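Local coordinates for BepC protein (Bartonella tribocorum, PDB 4WGJ) that probably transfers AMP from ATP to threonine or tyrosine side chains of target proteins, and appears here as its Fic-domain portion with a bound ATP analogue, at residues Tyr61-His66 and His153-Gly158; Ala143-Ala148 and Arg164-Lys169; Lys22-Ile27 and Thr73-Gly78. All coordinates share one frame; numbering follows the deposited sequence.

Contact 1 of 3, residues Tyr61-His66 and His153-Gly158. With ANP (phosphoaminophosphonic acid-adenylate ester), chain B.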
loop_
_atom_site.group_PDB
_atom_site.type_symbol
_atom_site.label_atom_id
_atom_site.label_comp_id
_atom_site.label_asym_id
_atom_site.label_seq_id
_atom_site.Cartn_x
_atom_site.Cartn_y
_atom_site.Cartn_z
ATOM N N TYR A 61 -4.946 7.140 -8.228
ATOM C CA TYR A 61 -4.310 7.905 -7.153
ATOM C C TYR A 61 -3.357 7.026 -6.338
ATOM O O TYR A 61 -2.253 7.453 -5.978
ATOM C CB TYR A 61 -5.357 8.535 -6.223
ATOM C CG TYR A 61 -4.759 9.472 -5.189
ATOM C CD1 TYR A 61 -4.064 10.622 -5.579
ATOM C CD2 TYR A 61 -4.908 9.229 -3.826
ATOM C CE1 TYR A 61 -3.518 11.488 -4.642
ATOM C CE2 TYR A 61 -4.365 10.084 -2.887
ATOM C CZ TYR A 61 -3.676 11.212 -3.300
ATOM O OH TYR A 61 -3.137 12.066 -2.361
ATOM N N LEU A 62 -3.778 5.801 -6.035
ATOM C CA LEU A 62 -2.886 4.892 -5.324
ATOM C C LEU A 62 -1.587 4.659 -6.109
ATOM O O LEU A 62 -0.486 4.645 -5.536
ATOM C CB LEU A 62 -3.583 3.563 -5.068
ATOM C CG LEU A 62 -2.809 2.564 -4.214
ATOM C CD1 LEU A 62 -2.580 3.107 -2.788
ATOM C CD2 LEU A 62 -3.548 1.219 -4.172
ATOM N N SER A 63 -1.714 4.482 -7.421
ATOM C CA SER A 63 -0.532 4.296 -8.264
ATOM C C SER A 63 0.344 5.540 -8.286
ATOM O O SER A 63 1.560 5.432 -8.325
ATOM C CB SER A 63 -0.932 3.902 -9.683
ATOM O OG SER A 63 -1.337 2.533 -9.689
ATOM N N LEU A 64 -0.273 6.717 -8.237
ATOM C CA LEU A 64 0.508 7.969 -8.181
ATOM C C LEU A 64 1.307 8.026 -6.879
ATOM O O LEU A 64 2.481 8.423 -6.848
ATOM C CB LEU A 64 -0.411 9.187 -8.285
ATOM C CG LEU A 64 0.242 10.525 -7.896
ATOM C CD1 LEU A 64 1.339 10.903 -8.881
ATOM C CD2 LEU A 64 -0.818 11.631 -7.787
ATOM N N ILE A 65 0.657 7.626 -5.794
ATOM C CA ILE A 65 1.343 7.535 -4.510
ATOM C C ILE A 65 2.512 6.559 -4.612
ATOM O O ILE A 65 3.641 6.875 -4.196
ATOM C CB ILE A 65 0.387 7.099 -3.400
ATOM C CG1 ILE A 65 -0.533 8.270 -3.043
ATOM C CG2 ILE A 65 1.175 6.637 -2.165
ATOM C CD1 ILE A 65 -1.691 7.875 -2.127
ATOM N N HIS A 66 2.257 5.390 -5.197
ATOM C CA HIS A 66 3.305 4.382 -5.252
ATOM C C HIS A 66 4.476 4.888 -6.107
ATOM O O HIS A 66 5.643 4.739 -5.717
ATOM C CB HIS A 66 2.750 3.050 -5.786
ATOM C CG HIS A 66 3.703 1.903 -5.641
ATOM N ND1 HIS A 66 4.601 1.558 -6.625
ATOM C CD2 HIS A 66 3.904 1.029 -4.623
ATOM C CE1 HIS A 66 5.307 0.512 -6.228
ATOM N NE2 HIS A 66 4.908 0.175 -5.014
ATOM N N HIS A 153 -3.543 -5.406 -2.220
ATOM C CA HIS A 153 -2.082 -5.583 -2.277
ATOM C C HIS A 153 -1.610 -5.434 -3.717
ATOM O O HIS A 153 -1.019 -6.357 -4.275
ATOM C CB HIS A 153 -1.718 -6.971 -1.715
ATOM C CG HIS A 153 -0.262 -7.169 -1.392
ATOM N ND1 HIS A 153 0.298 -6.773 -0.194
ATOM C CD2 HIS A 153 0.729 -7.787 -2.082
ATOM C CE1 HIS A 153 1.571 -7.124 -0.167
ATOM N NE2 HIS A 153 1.862 -7.734 -1.304
ATOM N N PRO A 154 -1.902 -4.279 -4.340
ATOM C CA PRO A 154 -1.811 -4.214 -5.805
ATOM C C PRO A 154 -0.401 -4.227 -6.382
ATOM O O PRO A 154 -0.279 -4.399 -7.596
ATOM C CB PRO A 154 -2.474 -2.863 -6.143
ATOM C CG PRO A 154 -3.269 -2.492 -4.923
ATOM C CD PRO A 154 -2.456 -3.039 -3.773
ATOM N N PHE A 155 0.629 -4.026 -5.562
ATOM C CA PHE A 155 1.997 -3.909 -6.092
ATOM C C PHE A 155 2.888 -5.082 -5.691
ATOM O O PHE A 155 2.611 -5.789 -4.723
ATOM C CB PHE A 155 2.635 -2.587 -5.627
ATOM C CG PHE A 155 1.770 -1.385 -5.915
ATOM C CD1 PHE A 155 1.758 -0.816 -7.181
ATOM C CD2 PHE A 155 0.927 -0.863 -4.932
ATOM C CE1 PHE A 155 0.935 0.264 -7.467
ATOM C CE2 PHE A 155 0.095 0.218 -5.216
ATOM C CZ PHE A 155 0.105 0.776 -6.485
ATOM N N ARG A 156 3.977 -5.272 -6.426
ATOM C CA ARG A 156 4.918 -6.343 -6.092
ATOM C C ARG A 156 5.553 -6.095 -4.714
ATOM O O ARG A 156 5.855 -7.028 -3.972
ATOM C CB ARG A 156 5.991 -6.465 -7.178
ATOM C CG ARG A 156 7.103 -7.479 -6.870
ATOM C CD ARG A 156 6.542 -8.895 -6.638
ATOM N NE ARG A 156 7.612 -9.847 -6.312
ATOM C CZ ARG A 156 8.189 -9.953 -5.115
ATOM N NH1 ARG A 156 7.809 -9.162 -4.107
ATOM N NH2 ARG A 156 9.154 -10.848 -4.924
ATOM N N LYS A 157 5.726 -4.824 -4.370
ATOM C CA LYS A 157 6.351 -4.430 -3.111
ATOM C C LYS A 157 5.962 -2.977 -2.856
ATOM O O LYS A 157 5.593 -2.263 -3.796
ATOM C CB LYS A 157 7.885 -4.586 -3.177
ATOM C CG LYS A 157 8.604 -4.592 -1.808
ATOM C CD LYS A 157 8.152 -5.795 -0.976
ATOM C CE LYS A 157 9.014 -6.003 0.263
ATOM N NZ LYS A 157 8.949 -4.840 1.190
ATOM N N GLY A 158 6.021 -2.548 -1.597
ATOM C CA GLY A 158 5.696 -1.170 -1.265
ATOM C C GLY A 158 4.218 -0.928 -0.981
ATOM O O GLY A 158 3.762 0.218 -0.922
HETATM P PG ANP B . 6.121 -2.170 5.106
HETATM O O1G ANP B . 6.722 -0.724 5.277
HETATM O O2G ANP B . 6.693 -3.028 6.201
HETATM O O3G ANP B . 4.559 -2.080 5.249
HETATM P PB ANP B . 6.010 -2.503 2.143
HETATM O O1B ANP B . 5.656 -1.052 2.149
HETATM O O2B ANP B . 7.080 -2.849 1.067
HETATM N N3B ANP B . 6.618 -2.940 3.655
HETATM P PA ANP B . 4.709 -4.864 1.350
HETATM O O1A ANP B . 5.851 -5.639 1.908
HETATM O O2A ANP B . 4.454 -5.025 -0.143
HETATM O O3A ANP B . 4.728 -3.325 1.756
HETATM O "O5'" ANP B . 3.404 -5.287 2.151
HETATM C "C5'" ANP B . 3.434 -5.236 3.598
HETATM C "C4'" ANP B . 2.037 -5.261 4.166
HETATM O "O4'" ANP B . 1.563 -6.632 4.240
HETATM C "C3'" ANP B . 1.940 -4.692 5.586
HETATM O "O3'" ANP B . 0.795 -3.861 5.763
HETATM C "C2'" ANP B . 1.872 -5.953 6.452
HETATM O "O2'" ANP B . 1.230 -5.737 7.703
HETATM C "C1'" ANP B . 1.065 -6.872 5.542
HETATM N N9 ANP B . 1.209 -8.288 5.874
HETATM C C8 ANP B . 2.348 -8.928 6.291
HETATM N N7 ANP B . 2.181 -10.204 6.546
HETATM C C5 ANP B . 0.837 -10.421 6.282
HETATM C C6 ANP B . 0.024 -11.569 6.363
HETATM N N6 ANP B . 0.472 -12.768 6.741
HETATM N N1 ANP B . -1.281 -11.441 6.033
HETATM C C2 ANP B . -1.734 -10.242 5.658
HETATM N N3 ANP B . -1.065 -9.092 5.546
HETATM C C4 ANP B . 0.222 -9.249 5.872
#
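Lys-157 and Gly-158, the two loop residues that the ring edge of His-66 meets, together grip ANP O2B: Lys-157 NZ lies 2.7 Å from that oxygen and Gly-158 N donates to it as well, over 2.9 Å. The loop carries the first half of the Fic signature HPFRKGNGRANR, which starts at His-153 and runs on into the start of helix 159-174. Bends at the second and fourth torsions of Lys-157 turn its ammonium back to the phosphates, where it also makes a weak bond to O1A of ANP.

Behind the phosphate-binding side, helix 59-70 fixes the loop through His-66. Its NE2 donates to Lys-157 O over 2.8 Å, nearly straight at 162°, with the hydrogen bond lying in the carbonyl plane and close to that of the imidazole. At another point of the ring edge, ND1 accepts from Gly-78 N, consistent with a neutral imidazole protonated at NE2, and the two bonds pin its rotation. In this orientation the ring lies flat on Phe-155 in an offset stack, centroids 3.8 Å apart and planes only 7° from parallel. With CG anti to the backbone N (chi1 -170°), His-66 extends along the phenyl face and its CB adds a CH-pi contact over the same ring. Pro-154 CB lies over the rim of the opposite face.

Leu-62 completes the buried interface from one helical turn earlier: its CG meets the phenyl edge at CE2, 3.9 Å away, while CD2 rests 3.8 Å from Pro-154 CG.

Contact 2 of 3, residues Ala143-Ala148 and Arg164-Lys169. With GLY (glycine), chain D; ANP (phosphoaminophosphonic acid-adenylate ester), chain B.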
loop_
_atom_site.group_PDB
_atom_site.type_symbol
_atom_site.label_atom_id
_atom_site.label_comp_id
_atom_site.label_asym_id
_atom_site.label_seq_id
_atom_site.Cartn_x
_atom_site.Cartn_y
_atom_site.Cartn_z
ATOM N N ALA A 143 -10.588 2.268 8.810
ATOM C CA ALA A 143 -10.123 0.898 9.015
ATOM C C ALA A 143 -10.617 -0.026 7.898
ATOM O O ALA A 143 -9.858 -0.854 7.396
ATOM C CB ALA A 143 -10.585 0.371 10.365
ATOM N N ASP A 144 -11.889 0.111 7.527
ATOM C CA ASP A 144 -12.458 -0.711 6.453
ATOM C C ASP A 144 -11.747 -0.419 5.129
ATOM O O ASP A 144 -11.433 -1.333 4.359
ATOM C CB ASP A 144 -13.969 -0.459 6.294
ATOM C CG ASP A 144 -14.793 -1.014 7.448
ATOM O OD1 ASP A 144 -14.366 -2.000 8.090
ATOM O OD2 ASP A 144 -15.888 -0.470 7.696
ATOM N N VAL A 145 -11.500 0.855 4.858
ATOM C CA VAL A 145 -10.833 1.228 3.610
ATOM C C VAL A 145 -9.427 0.633 3.582
ATOM O O VAL A 145 -8.969 0.079 2.575
ATOM C CB VAL A 145 -10.747 2.767 3.446
ATOM C CG1 VAL A 145 -9.826 3.133 2.291
ATOM C CG2 VAL A 145 -12.123 3.337 3.201
ATOM N N PHE A 146 -8.742 0.732 4.708
ATOM C CA PHE A 146 -7.362 0.259 4.775
ATOM C C PHE A 146 -7.297 -1.253 4.612
ATOM O O PHE A 146 -6.403 -1.772 3.937
ATOM C CB PHE A 146 -6.735 0.669 6.102
ATOM C CG PHE A 146 -5.278 0.357 6.205
ATOM C CD1 PHE A 146 -4.352 1.024 5.408
ATOM C CD2 PHE A 146 -4.824 -0.579 7.118
ATOM C CE1 PHE A 146 -2.994 0.752 5.512
ATOM C CE2 PHE A 146 -3.474 -0.869 7.225
ATOM C CZ PHE A 146 -2.551 -0.201 6.436
ATOM N N MET A 147 -8.218 -1.960 5.263
ATOM C CA MET A 147 -8.257 -3.413 5.109
ATOM C C MET A 147 -8.519 -3.811 3.660
ATOM O O MET A 147 -7.988 -4.833 3.186
ATOM C CB MET A 147 -9.310 -4.029 6.041
ATOM C CG MET A 147 -8.883 -3.961 7.517
ATOM S SD MET A 147 -10.007 -4.806 8.636
ATOM C CE MET A 147 -11.404 -3.677 8.618
ATOM N N ALA A 148 -9.329 -3.019 2.954
ATOM C CA ALA A 148 -9.588 -3.300 1.540
ATOM C C ALA A 148 -8.314 -3.094 0.718
ATOM O O ALA A 148 -7.994 -3.906 -0.149
ATOM C CB ALA A 148 -10.711 -2.432 0.999
ATOM N N ARG A 164 -0.585 3.206 3.511
ATOM C CA ARG A 164 -0.590 4.109 4.663
ATOM C C ARG A 164 -0.626 5.574 4.213
ATOM O O ARG A 164 -1.362 6.385 4.784
ATOM C CB ARG A 164 0.608 3.823 5.570
ATOM C CG ARG A 164 0.478 2.432 6.200
ATOM C CD ARG A 164 1.383 2.207 7.392
ATOM N NE ARG A 164 2.794 2.241 7.051
ATOM C CZ ARG A 164 3.493 1.193 6.608
ATOM N NH1 ARG A 164 2.910 0.005 6.436
ATOM N NH2 ARG A 164 4.785 1.342 6.339
ATOM N N MET A 165 0.123 5.916 3.173
ATOM C CA MET A 165 0.055 7.286 2.663
ATOM C C MET A 165 -1.333 7.606 2.087
ATOM O O MET A 165 -1.855 8.706 2.273
ATOM C CB MET A 165 1.141 7.523 1.606
ATOM C CG MET A 165 1.094 8.908 0.984
ATOM S SD MET A 165 1.378 10.235 2.198
ATOM C CE MET A 165 3.036 9.837 2.722
ATOM N N PHE A 166 -1.930 6.645 1.382
ATOM C CA PHE A 166 -3.301 6.820 0.907
ATOM C C PHE A 166 -4.220 7.229 2.068
ATOM O O PHE A 166 -5.062 8.123 1.931
ATOM C CB PHE A 166 -3.783 5.522 0.255
ATOM C CG PHE A 166 -5.121 5.617 -0.447
ATOM C CD1 PHE A 166 -6.313 5.518 0.266
ATOM C CD2 PHE A 166 -5.182 5.704 -1.833
ATOM C CE1 PHE A 166 -7.539 5.550 -0.385
ATOM C CE2 PHE A 166 -6.404 5.744 -2.496
ATOM C CZ PHE A 166 -7.587 5.658 -1.776
ATOM N N MET A 167 -4.041 6.584 3.215
ATOM C CA MET A 167 -4.870 6.894 4.379
ATOM C C MET A 167 -4.558 8.275 4.954
ATOM O O MET A 167 -5.465 8.979 5.395
ATOM C CB MET A 167 -4.697 5.834 5.468
ATOM C CG MET A 167 -5.079 4.406 5.027
ATOM S SD MET A 167 -6.663 4.283 4.191
ATOM C CE MET A 167 -7.811 4.861 5.446
ATOM N N GLU A 168 -3.284 8.653 4.975
ATOM C CA GLU A 168 -2.928 9.994 5.438
ATOM C C GLU A 168 -3.606 11.056 4.576
ATOM O O GLU A 168 -4.132 12.047 5.095
ATOM C CB GLU A 168 -1.416 10.216 5.405
ATOM C CG GLU A 168 -0.606 9.361 6.353
ATOM C CD GLU A 168 0.788 9.934 6.553
ATOM O OE1 GLU A 168 0.933 11.180 6.541
ATOM O OE2 GLU A 168 1.740 9.151 6.706
ATOM N N LYS A 169 -3.577 10.851 3.257
ATOM C CA LYS A 169 -4.135 11.842 2.334
ATOM C C LYS A 169 -5.656 11.853 2.415
ATOM O O LYS A 169 -6.280 12.910 2.354
ATOM C CB LYS A 169 -3.678 11.572 0.887
ATOM C CG LYS A 169 -2.159 11.507 0.700
ATOM C CD LYS A 169 -1.466 12.803 1.089
ATOM C CE LYS A 169 -1.853 13.947 0.176
ATOM N NZ LYS A 169 -1.142 15.193 0.600
HETATM N N GLY D . 5.600 -0.911 9.537
HETATM C CA GLY D . 5.746 0.343 10.255
HETATM C C GLY D . 4.430 1.087 10.368
HETATM O O GLY D . 4.347 2.185 10.920
HETATM O OXT GLY D . 3.403 0.598 9.901
HETATM P PG ANP B . 6.121 -2.170 5.106
HETATM O O1G ANP B . 6.722 -0.724 5.277
HETATM O O2G ANP B . 6.693 -3.028 6.201
HETATM O O3G ANP B . 4.559 -2.080 5.249
HETATM P PB ANP B . 6.010 -2.503 2.143
HETATM O O1B ANP B . 5.656 -1.052 2.149
HETATM O O2B ANP B . 7.080 -2.849 1.067
HETATM N N3B ANP B . 6.618 -2.940 3.655
HETATM P PA ANP B . 4.709 -4.864 1.350
HETATM O O1A ANP B . 5.851 -5.639 1.908
HETATM O O2A ANP B . 4.454 -5.025 -0.143
HETATM O O3A ANP B . 4.728 -3.325 1.756
HETATM O "O5'" ANP B . 3.404 -5.287 2.151
HETATM C "C5'" ANP B . 3.434 -5.236 3.598
HETATM C "C4'" ANP B . 2.037 -5.261 4.166
HETATM O "O4'" ANP B . 1.563 -6.632 4.240
HETATM C "C3'" ANP B . 1.940 -4.692 5.586
HETATM O "O3'" ANP B . 0.795 -3.861 5.763
HETATM C "C2'" ANP B . 1.872 -5.953 6.452
HETATM O "O2'" ANP B . 1.230 -5.737 7.703
HETATM C "C1'" ANP B . 1.065 -6.872 5.542
HETATM N N9 ANP B . 1.209 -8.288 5.874
HETATM C C8 ANP B . 2.348 -8.928 6.291
HETATM N N7 ANP B . 2.181 -10.204 6.546
HETATM C C5 ANP B . 0.837 -10.421 6.282
HETATM C C6 ANP B . 0.024 -11.569 6.363
HETATM N N6 ANP B . 0.472 -12.768 6.741
HETATM N N1 ANP B . -1.281 -11.441 6.033
HETATM C C2 ANP B . -1.734 -10.242 5.658
HETATM N N3 ANP B . -1.065 -9.092 5.546
HETATM C C4 ANP B . 0.222 -9.249 5.872
#
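Apolar packing joins Phe-146 and Val-145 to Met-167 in the all-helical core of the Fic domain. Phe-146 CD1 approaches Met-167 CG to 3.5 Å, and Val-145 CG1 lies 3.9 Å from the sulfur of the same methionine. Bends at its second and third torsions (-48° and -61°) curl the Met-167 chain, bringing SD and CE back alongside the valine. Val-145 CG1 also reaches CE1 of Phe-166, and Arg-164 CG packs 3.9 Å from Phe-146 CE1. A Met-aromatic contact accompanies this packing, with SD 5.5 Å from the Phe-146 centroid and at the ring edge.

Polar interactions belong to Arg-164, the last residue of the Fic signature. NH1 donates to ANP O3G (2.9 Å) and NH2 to ANP O1G (3.0 Å), a nearly straight pair of bonds that sets the guanidinium edge against the gamma-phosphate and fixes its rotation. OXT of a bound glycine sits over one guanidinium face, adding a second anionic group near the arginine.

The axes of segments 143-148 and 164-169 run roughly antiparallel, at 151°, with a closest approach of 10.3 Å. Helix 202-211 packs on Phe-146 and Met-167 through Met-204 and Phe-208, and helix 59-70 adjoins Phe-166 through Leu-62 and Ile-65.

Contact 3 of 3, residues Lys22-Ile27 and Thr73-Gly78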
loop_
_atom_site.group_PDB
_atom_site.type_symbol
_atom_site.label_atom_id
_atom_site.label_comp_id
_atom_site.label_asym_id
_atom_site.label_seq_id
_atom_site.Cartn_x
_atom_site.Cartn_y
_atom_site.Cartn_z
ATOM N N LYS A 22 14.993 -6.592 -8.213
ATOM C CA LYS A 22 15.726 -5.692 -9.096
ATOM C C LYS A 22 15.408 -4.256 -8.710
ATOM O O LYS A 22 14.248 -3.918 -8.468
ATOM C CB LYS A 22 15.362 -5.937 -10.566
ATOM C CG LYS A 22 15.780 -7.312 -11.099
ATOM C CD LYS A 22 15.237 -7.529 -12.512
ATOM C CE LYS A 22 15.651 -8.874 -13.073
ATOM N NZ LYS A 22 15.010 -9.101 -14.409
ATOM N N ASN A 23 16.435 -3.416 -8.643
ATOM C CA ASN A 23 16.234 -2.046 -8.195
ATOM C C ASN A 23 17.193 -1.094 -8.901
ATOM O O ASN A 23 18.211 -1.510 -9.443
ATOM C CB ASN A 23 16.408 -1.952 -6.682
ATOM C CG ASN A 23 17.791 -2.377 -6.236
ATOM O OD1 ASN A 23 18.708 -1.563 -6.192
ATOM N ND2 ASN A 23 17.953 -3.662 -5.920
ATOM N N LYS A 24 16.855 0.191 -8.891
ATOM C CA LYS A 24 17.612 1.176 -9.675
ATOM C C LYS A 24 18.982 1.500 -9.091
ATOM O O LYS A 24 19.812 2.128 -9.753
ATOM C CB LYS A 24 16.791 2.460 -9.830
ATOM C CG LYS A 24 15.592 2.295 -10.786
ATOM C CD LYS A 24 14.619 3.478 -10.741
ATOM C CE LYS A 24 15.214 4.719 -11.370
ATOM N NZ LYS A 24 15.456 4.534 -12.842
ATOM N N TYR A 25 19.225 1.081 -7.856
ATOM C CA TYR A 25 20.543 1.243 -7.246
ATOM C C TYR A 25 21.503 0.144 -7.682
ATOM O O TYR A 25 22.709 0.239 -7.465
ATOM C CB TYR A 25 20.444 1.228 -5.720
ATOM C CG TYR A 25 19.257 1.983 -5.150
ATOM C CD1 TYR A 25 19.118 3.354 -5.325
ATOM C CD2 TYR A 25 18.287 1.319 -4.410
ATOM C CE1 TYR A 25 18.024 4.038 -4.784
ATOM C CE2 TYR A 25 17.200 1.986 -3.882
ATOM C CZ TYR A 25 17.069 3.337 -4.067
ATOM O OH TYR A 25 15.979 3.983 -3.518
ATOM N N GLY A 26 20.961 -0.923 -8.252
ATOM C CA GLY A 26 21.757 -2.086 -8.586
ATOM C C GLY A 26 22.242 -2.827 -7.353
ATOM O O GLY A 26 23.208 -3.594 -7.420
ATOM N N ILE A 27 21.561 -2.621 -6.227
ATOM C CA ILE A 27 21.970 -3.246 -4.965
ATOM C C ILE A 27 21.509 -4.696 -4.869
ATOM O O ILE A 27 20.305 -4.971 -4.859
ATOM C CB ILE A 27 21.427 -2.473 -3.752
ATOM C CG1 ILE A 27 22.158 -1.140 -3.599
ATOM C CG2 ILE A 27 21.577 -3.297 -2.470
ATOM C CD1 ILE A 27 21.521 -0.232 -2.552
ATOM N N THR A 73 13.516 3.882 -6.558
ATOM C CA THR A 73 13.907 2.531 -6.160
ATOM C C THR A 73 13.602 1.476 -7.212
ATOM O O THR A 73 14.457 0.652 -7.534
ATOM C CB THR A 73 13.199 2.110 -4.868
ATOM O OG1 THR A 73 13.460 3.079 -3.847
ATOM C CG2 THR A 73 13.668 0.735 -4.409
ATOM N N PHE A 74 12.375 1.486 -7.726
ATOM C CA PHE A 74 11.926 0.434 -8.635
ATOM C C PHE A 74 11.508 0.981 -9.983
ATOM O O PHE A 74 10.754 1.958 -10.060
ATOM C CB PHE A 74 10.739 -0.341 -8.048
ATOM C CG PHE A 74 11.042 -1.037 -6.758
ATOM C CD1 PHE A 74 12.019 -2.023 -6.696
ATOM C CD2 PHE A 74 10.326 -0.729 -5.616
ATOM C CE1 PHE A 74 12.299 -2.668 -5.513
ATOM C CE2 PHE A 74 10.593 -1.386 -4.417
ATOM C CZ PHE A 74 11.578 -2.353 -4.369
ATOM N N GLU A 75 11.963 0.320 -11.047
ATOM C CA GLU A 75 11.581 0.695 -12.408
ATOM C C GLU A 75 10.071 0.648 -12.595
ATOM O O GLU A 75 9.508 1.417 -13.384
ATOM C CB GLU A 75 12.227 -0.239 -13.427
ATOM C CG GLU A 75 13.744 -0.075 -13.568
ATOM C CD GLU A 75 14.316 -0.957 -14.664
ATOM O OE1 GLU A 75 13.638 -1.120 -15.709
ATOM O OE2 GLU A 75 15.440 -1.490 -14.486
ATOM N N TRP A 76 9.431 -0.285 -11.895
ATOM C CA TRP A 76 7.992 -0.493 -12.028
ATOM C C TRP A 76 7.156 0.284 -11.014
ATOM O O TRP A 76 5.969 0.001 -10.857
ATOM C CB TRP A 76 7.655 -1.998 -11.919
ATOM C CG TRP A 76 8.386 -2.688 -10.808
ATOM C CD1 TRP A 76 9.568 -3.370 -10.907
ATOM C CD2 TRP A 76 7.999 -2.754 -9.428
ATOM N NE1 TRP A 76 9.936 -3.863 -9.675
ATOM C CE2 TRP A 76 8.992 -3.502 -8.751
ATOM C CE3 TRP A 76 6.903 -2.272 -8.704
ATOM C CZ2 TRP A 76 8.929 -3.767 -7.374
ATOM C CZ3 TRP A 76 6.837 -2.545 -7.326
ATOM C CH2 TRP A 76 7.854 -3.281 -6.684
ATOM N N ALA A 77 7.750 1.271 -10.341
ATOM C CA ALA A 77 6.976 2.079 -9.383
ATOM C C ALA A 77 5.720 2.619 -10.068
ATOM O O ALA A 77 5.793 3.103 -11.198
ATOM C CB ALA A 77 7.815 3.223 -8.851
ATOM N N GLY A 78 4.575 2.526 -9.396
ATOM C CA GLY A 78 3.327 2.992 -9.978
ATOM C C GLY A 78 2.581 1.949 -10.807
ATOM O O GLY A 78 1.433 2.172 -11.195
HETATM O O HOH W 1 13.649 -2.035 -10.547
HETATM O O HOH W 2 12.050 -5.551 -8.946
#
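Two type I beta turns, Asn-23 to Gly-26 and Phe-74 to Ala-77, lie at this junction between the loop before helix 30-48 and the 73-78 loop of the Fic region, whose Trp-76 touches Arg-156 and Lys-157 of the phosphate-binding loop. One direct backbone bond joins the segments: Lys-24 N donates to Thr-73 O at 2.8 Å and 165°, its donor tilted well out of the carbonyl plane. Beside it, Tyr-25 OH and Thr-73 OG1 lie 2.7 Å apart, probably hydrogen-bonded, while the main partner of the tyrosine hydroxyl is Asp-40. Thr-73 CG2 meets the same ring at CE2, so both branches of the threonine engage the tyrosine.

Lys-22 O links the other end. It points at the edge of the Phe-74 ring, 3.4 Å from CD1, and takes bonds from two waters. One, accepting from Glu-75 N, donates weakly to this carbonyl; the other receives the indole NE1 of Trp-76 at 2.8 Å and donates to Lys-22 O. Phe-74 is sandwiched between Thr-73 CG2 and the indole, while Lys-24 CG and Glu-75 CG touch.

The Asn-23 side chain folds over its own turn. Chi1 of 60° sets the amide between the backbone N and carbonyl carbon, letting OD1 accept from Ile-27 N (3.0 Å) and ND2 donate to Ile-27 O (2.9 Å). A further, weak bond from Tyr-25 N to OD1 closes an Asx turn, which, overlapping the type I beta turn, gives the arrangement of an Asx motif.

From the N terminus, contact 3 closes first, when 73-78 returns to 22-27 after helices 30-48 and 59-70. Contact 1 opens inside that loop, at 61-66, and closes only at 153-158, so the two cross. Contact 2 in turn opens at 143-148, before contact 1 has closed, and ends at 164-169 beyond the Fic loop, crossing it too. Contacts 3 and 2 lie in series, their nearest atoms about 12 Å apart. Contact 1 touches both: Trp-76 packs on His-66 and Lys-157, while Tyr-61 packs on Lys-169 and Ile-65 on Met-165. Helix 59-70 thus touches both the 73-78 loop and helix 159-174, and contacts 1 and 2 both reach the nucleotide.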